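TRNA (adenine(58)-N(1))-methyltransferase catalytic subunit TRM61 C-terminal domain-containing protein (Thermoplasma acidophilum, PDB 1YB2) probably transfers a methyl group from S-adenosyl-L-methionine to an adenine of RNA, as tRNA (adenine-58-N1)-methyltransferases do. Local coordinates at residues 118-130 with 147-159. Sequence-based numbering, arbitrary orientation.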
loop_
_atom_site.group_PDB
_atom_site.type_symbol
_atom_site.label_atom_id
_atom_site.label_comp_id
_atom_site.label_asym_id
_atom_site.label_seq_id
_atom_site.Cartn_x
_atom_site.Cartn_y
_atom_site.Cartn_z
ATOM N N GLY A 118 -3.251 15.114 10.738
ATOM C CA GLY A 118 -2.071 15.644 10.052
ATOM C C GLY A 118 -2.146 15.274 8.587
ATOM O O GLY A 118 -2.154 14.097 8.235
ATOM N N VAL A 119 -2.210 16.278 7.728
ATOM C CA VAL A 119 -2.457 16.040 6.318
ATOM C C VAL A 119 -1.190 16.004 5.431
ATOM O O VAL A 119 -1.177 15.314 4.415
ATOM C CB VAL A 119 -3.518 17.044 5.764
ATOM C CG1 VAL A 119 -2.916 18.415 5.571
ATOM C CG2 VAL A 119 -4.145 16.516 4.481
ATOM N N GLY A 120 -0.129 16.713 5.823
ATOM C CA GLY A 120 1.053 16.865 4.949
ATOM C C GLY A 120 0.701 17.507 3.615
ATOM O O GLY A 120 0.007 18.524 3.578
ATOM N N SER A 121 1.157 16.893 2.519
ATOM C CA SER A 121 0.919 17.395 1.165
ATOM C C SER A 121 -0.443 16.943 0.628
ATOM O O SER A 121 -0.929 17.442 -0.404
ATOM C CB SER A 121 2.000 16.867 0.230
ATOM O OG SER A 121 2.000 15.439 0.255
ATOM N N GLY A 122 -1.054 15.982 1.314
ATOM C CA GLY A 122 -2.298 15.418 0.816
ATOM C C GLY A 122 -2.006 14.121 0.095
ATOM O O GLY A 122 -2.912 13.485 -0.419
ATOM N N ASN A 123 -0.736 13.730 0.061
ATOM C CA ASN A 123 -0.336 12.502 -0.605
ATOM C C ASN A 123 -1.018 11.259 -0.023
ATOM O O ASN A 123 -1.577 10.440 -0.773
ATOM C CB ASN A 123 1.193 12.345 -0.618
ATOM C CG ASN A 123 1.665 11.300 -1.632
ATOM O OD1 ASN A 123 1.098 11.167 -2.721
ATOM N ND2 ASN A 123 2.692 10.540 -1.267
HETATM N N MSE A 124 -0.993 11.121 1.308
HETATM C CA MSE A 124 -1.689 9.999 1.966
HETATM C C MSE A 124 -3.205 10.073 1.717
HETATM O O MSE A 124 -3.850 9.064 1.479
HETATM C CB MSE A 124 -1.387 9.964 3.471
HETATM C CG MSE A 124 -2.079 8.799 4.223
HETATM SE SE MSE A 124 -1.482 7.070 3.561
HETATM C CE MSE A 124 -3.055 5.919 3.837
ATOM N N SER A 125 -3.765 11.278 1.780
ATOM C CA SER A 125 -5.185 11.489 1.514
ATOM C C SER A 125 -5.541 10.977 0.118
ATOM O O SER A 125 -6.611 10.403 -0.093
ATOM C CB SER A 125 -5.552 12.978 1.621
ATOM O OG SER A 125 -5.258 13.492 2.904
ATOM N N SER A 126 -4.624 11.171 -0.825
ATOM C CA SER A 126 -4.862 10.744 -2.193
ATOM C C SER A 126 -4.943 9.217 -2.296
ATOM O O SER A 126 -5.897 8.696 -2.873
ATOM C CB SER A 126 -3.833 11.356 -3.140
ATOM O OG SER A 126 -3.753 10.603 -4.339
ATOM N N TYR A 127 -3.978 8.502 -1.710
ATOM C CA TYR A 127 -4.069 7.051 -1.632
ATOM C C TYR A 127 -5.341 6.548 -0.946
ATOM O O TYR A 127 -5.914 5.539 -1.369
ATOM C CB TYR A 127 -2.853 6.458 -0.911
ATOM C CG TYR A 127 -1.629 6.419 -1.764
ATOM C CD1 TYR A 127 -0.617 7.365 -1.588
ATOM C CD2 TYR A 127 -1.472 5.436 -2.756
ATOM C CE1 TYR A 127 0.534 7.333 -2.369
ATOM C CE2 TYR A 127 -0.313 5.404 -3.558
ATOM C CZ TYR A 127 0.673 6.357 -3.349
ATOM O OH TYR A 127 1.833 6.352 -4.103
ATOM N N ILE A 128 -5.755 7.229 0.121
ATOM C CA ILE A 128 -6.964 6.845 0.859
ATOM C C ILE A 128 -8.184 6.977 -0.055
ATOM O O ILE A 128 -8.984 6.038 -0.178
ATOM C CB ILE A 128 -7.132 7.693 2.151
ATOM C CG1 ILE A 128 -6.029 7.341 3.176
ATOM C CG2 ILE A 128 -8.524 7.510 2.763
ATOM C CD1 ILE A 128 -5.867 8.391 4.297
ATOM N N LEU A 129 -8.318 8.128 -0.713
ATOM C CA LEU A 129 -9.482 8.349 -1.581
ATOM C C LEU A 129 -9.534 7.393 -2.769
ATOM O O LEU A 129 -10.613 6.945 -3.162
ATOM C CB LEU A 129 -9.558 9.797 -2.066
ATOM C CG LEU A 129 -9.880 10.887 -1.039
ATOM C CD1 LEU A 129 -10.130 12.221 -1.755
ATOM C CD2 LEU A 129 -11.077 10.544 -0.169
ATOM N N TYR A 130 -8.369 7.075 -3.335
ATOM C CA TYR A 130 -8.307 6.122 -4.441
ATOM C C TYR A 130 -8.802 4.745 -3.987
ATOM O O TYR A 130 -9.573 4.095 -4.690
ATOM C CB TYR A 130 -6.879 6.038 -4.990
ATOM C CG TYR A 130 -6.759 5.458 -6.395
ATOM C CD1 TYR A 130 -7.117 6.205 -7.516
ATOM C CD2 TYR A 130 -6.259 4.166 -6.596
ATOM C CE1 TYR A 130 -6.978 5.675 -8.809
ATOM C CE2 TYR A 130 -6.119 3.630 -7.881
ATOM C CZ TYR A 130 -6.473 4.387 -8.972
ATOM O OH TYR A 130 -6.338 3.853 -10.230
ATOM N N ASN A 147 -1.660 24.756 5.209
ATOM C CA ASN A 147 -1.379 23.378 4.828
ATOM C C ASN A 147 -2.647 22.612 4.484
ATOM O O ASN A 147 -2.656 21.833 3.532
ATOM C CB ASN A 147 -0.601 22.637 5.928
ATOM C CG ASN A 147 0.831 23.135 6.079
ATOM O OD1 ASN A 147 1.259 24.060 5.390
ATOM N ND2 ASN A 147 1.575 22.530 6.997
ATOM N N LEU A 148 -3.714 22.838 5.255
ATOM C CA LEU A 148 -5.006 22.202 4.988
ATOM C C LEU A 148 -5.596 22.628 3.646
ATOM O O LEU A 148 -5.964 21.777 2.838
ATOM C CB LEU A 148 -6.010 22.439 6.124
ATOM C CG LEU A 148 -7.388 21.782 5.951
ATOM C CD1 LEU A 148 -7.282 20.255 5.779
ATOM C CD2 LEU A 148 -8.302 22.121 7.115
ATOM N N LYS A 149 -5.673 23.939 3.415
ATOM C CA LYS A 149 -6.171 24.475 2.147
ATOM C C LYS A 149 -5.379 23.957 0.943
ATOM O O LYS A 149 -5.968 23.504 -0.043
ATOM C CB LYS A 149 -6.188 26.009 2.176
ATOM C CG LYS A 149 -6.442 26.633 0.828
ATOM C CD LYS A 149 -6.708 28.125 0.923
ATOM C CE LYS A 149 -6.813 28.733 -0.473
ATOM N NZ LYS A 149 -7.711 27.954 -1.387
ATOM N N LYS A 150 -4.050 24.016 1.036
ATOM C CA LYS A 150 -3.163 23.519 -0.016
ATOM C C LYS A 150 -3.440 22.051 -0.365
ATOM O O LYS A 150 -3.545 21.693 -1.546
ATOM C CB LYS A 150 -1.693 23.670 0.393
ATOM C CG LYS A 150 -1.133 25.098 0.313
ATOM C CD LYS A 150 0.390 25.086 0.024
ATOM C CE LYS A 150 1.253 24.848 1.279
ATOM N NZ LYS A 150 1.516 23.396 1.553
ATOM N N ALA A 151 -3.572 21.218 0.664
ATOM C CA ALA A 151 -3.800 19.791 0.478
ATOM C C ALA A 151 -5.136 19.551 -0.195
ATOM O O ALA A 151 -5.228 18.763 -1.128
ATOM C CB ALA A 151 -3.736 19.062 1.800
HETATM N N MSE A 152 -6.171 20.231 0.282
HETATM C CA MSE A 152 -7.513 20.020 -0.249
HETATM C C MSE A 152 -7.620 20.530 -1.685
HETATM O O MSE A 152 -8.266 19.898 -2.508
HETATM C CB MSE A 152 -8.574 20.653 0.650
HETATM C CG MSE A 152 -8.700 20.021 2.033
HETATM SE SE MSE A 152 -9.069 18.078 2.003
HETATM C CE MSE A 152 -7.383 17.380 2.737
ATOM N N ASP A 153 -6.986 21.669 -1.970
ATOM C CA ASP A 153 -6.911 22.206 -3.332
ATOM C C ASP A 153 -6.250 21.189 -4.277
ATOM O O ASP A 153 -6.759 20.921 -5.362
ATOM C CB ASP A 153 -6.128 23.528 -3.359
ATOM C CG ASP A 153 -6.907 24.713 -2.772
ATOM O OD1 ASP A 153 -8.089 24.577 -2.378
ATOM O OD2 ASP A 153 -6.318 25.814 -2.697
ATOM N N ASN A 154 -5.121 20.629 -3.854
ATOM C CA ASN A 154 -4.416 19.596 -4.620
ATOM C C ASN A 154 -5.271 18.360 -4.861
ATOM O O ASN A 154 -5.339 17.856 -5.980
ATOM C CB ASN A 154 -3.092 19.205 -3.928
ATOM C CG ASN A 154 -2.003 20.240 -4.144
ATOM O OD1 ASN A 154 -1.972 20.906 -5.176
ATOM N ND2 ASN A 154 -1.106 20.374 -3.184
ATOM N N LEU A 155 -5.923 17.875 -3.809
ATOM C CA LEU A 155 -6.777 16.701 -3.924
ATOM C C LEU A 155 -7.938 16.944 -4.876
ATOM O O LEU A 155 -8.281 16.072 -5.662
ATOM C CB LEU A 155 -7.371 16.300 -2.562
ATOM C CG LEU A 155 -6.731 15.395 -1.529
ATOM C CD1 LEU A 155 -7.761 15.240 -0.423
ATOM C CD2 LEU A 155 -6.334 14.008 -2.114
ATOM N N SER A 156 -8.566 18.116 -4.785
ATOM C CA SER A 156 -9.772 18.390 -5.572
ATOM C C SER A 156 -9.488 18.429 -7.091
ATOM O O SER A 156 -10.400 18.309 -7.913
ATOM C CB SER A 156 -10.451 19.679 -5.093
ATOM O OG SER A 156 -9.658 20.804 -5.418
ATOM N N GLU A 157 -8.219 18.569 -7.468
ATOM C CA GLU A 157 -7.847 18.548 -8.880
ATOM C C GLU A 157 -8.023 17.149 -9.492
ATOM O O GLU A 157 -8.294 17.019 -10.678
ATOM C CB GLU A 157 -6.410 19.044 -9.060
ATOM C CG GLU A 157 -5.978 19.194 -10.520
ATOM C CD GLU A 157 -4.612 19.872 -10.688
ATOM O OE1 GLU A 157 -3.790 19.840 -9.740
ATOM O OE2 GLU A 157 -4.365 20.431 -11.780
ATOM N N PHE A 158 -7.889 16.109 -8.671
ATOM C CA PHE A 158 -7.874 14.724 -9.162
ATOM C C PHE A 158 -9.003 13.863 -8.622
ATOM O O PHE A 158 -9.271 12.791 -9.155
ATOM C CB PHE A 158 -6.514 14.084 -8.861
ATOM C CG PHE A 158 -5.376 14.780 -9.545
ATOM C CD1 PHE A 158 -4.474 15.546 -8.821
ATOM C CD2 PHE A 158 -5.251 14.728 -10.929
ATOM C CE1 PHE A 158 -3.448 16.220 -9.451
ATOM C CE2 PHE A 158 -4.232 15.414 -11.570
ATOM C CZ PHE A 158 -3.321 16.153 -10.825
ATOM N N TYR A 159 -9.663 14.332 -7.566
ATOM C CA TYR A 159 -10.693 13.547 -6.912
ATOM C C TYR A 159 -11.959 14.348 -6.678
ATOM O O TYR A 159 -11.893 15.544 -6.402
ATOM C CB TYR A 159 -10.203 13.086 -5.543
ATOM C CG TYR A 159 -9.021 12.156 -5.568
ATOM C CD1 TYR A 159 -9.198 10.790 -5.752
ATOM C CD2 TYR A 159 -7.728 12.638 -5.407
ATOM C CE1 TYR A 159 -8.108 9.917 -5.767
ATOM C CE2 TYR A 159 -6.622 11.760 -5.429
ATOM C CZ TYR A 159 -6.835 10.408 -5.609
ATOM O OH TYR A 159 -5.774 9.522 -5.612
HETATM O O HOH W 1 -0.456 20.754 2.394
#
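G122 and A151 bring the two helices of this Rossmann-like methyltransferase domain together, their CA atoms 4.6 Å apart. Both residues are small, as the closeness demands: G122, at the N-cap of helix 123-130, takes a positive phi and offers only its CA to the methyl of A151. Beside them V119 straddles that methyl with both branches, CG2 at 3.7 Å from A151 CB and also against the CE of selenomethionine M152, whose chain bends back to reach it. Further along, L155 forks over the start of helix 123-130: CD2 lies on the backbone of S126, while CD1 meets S125 CB and L129 CD1. Y159 lays one ring face under L129 CB, a CH-pi contact with CB 4.2 Å from the ring centroid. S126 OG and Y159 OH share a hydrogen bond of 2.6 Å; a chi1 of 159° swings the serine hydroxyl away from its own N to the edge of the tyrosine ring. F78 of the second subunit meets the same ring at about a right angle.

The solvent side of the glycine-rich turn 119-122, at G120 and N147, is looser. A water donates to G120 O (2.6 Å) and to N147 O, bridging two carbonyls that cannot bond each other. V119 and G122 rest on A151, which probably helps to hold the turn, and V119 N hydrogen-bonds the E142 carboxylate, E142 being predicted to bind S-adenosyl-L-methionine.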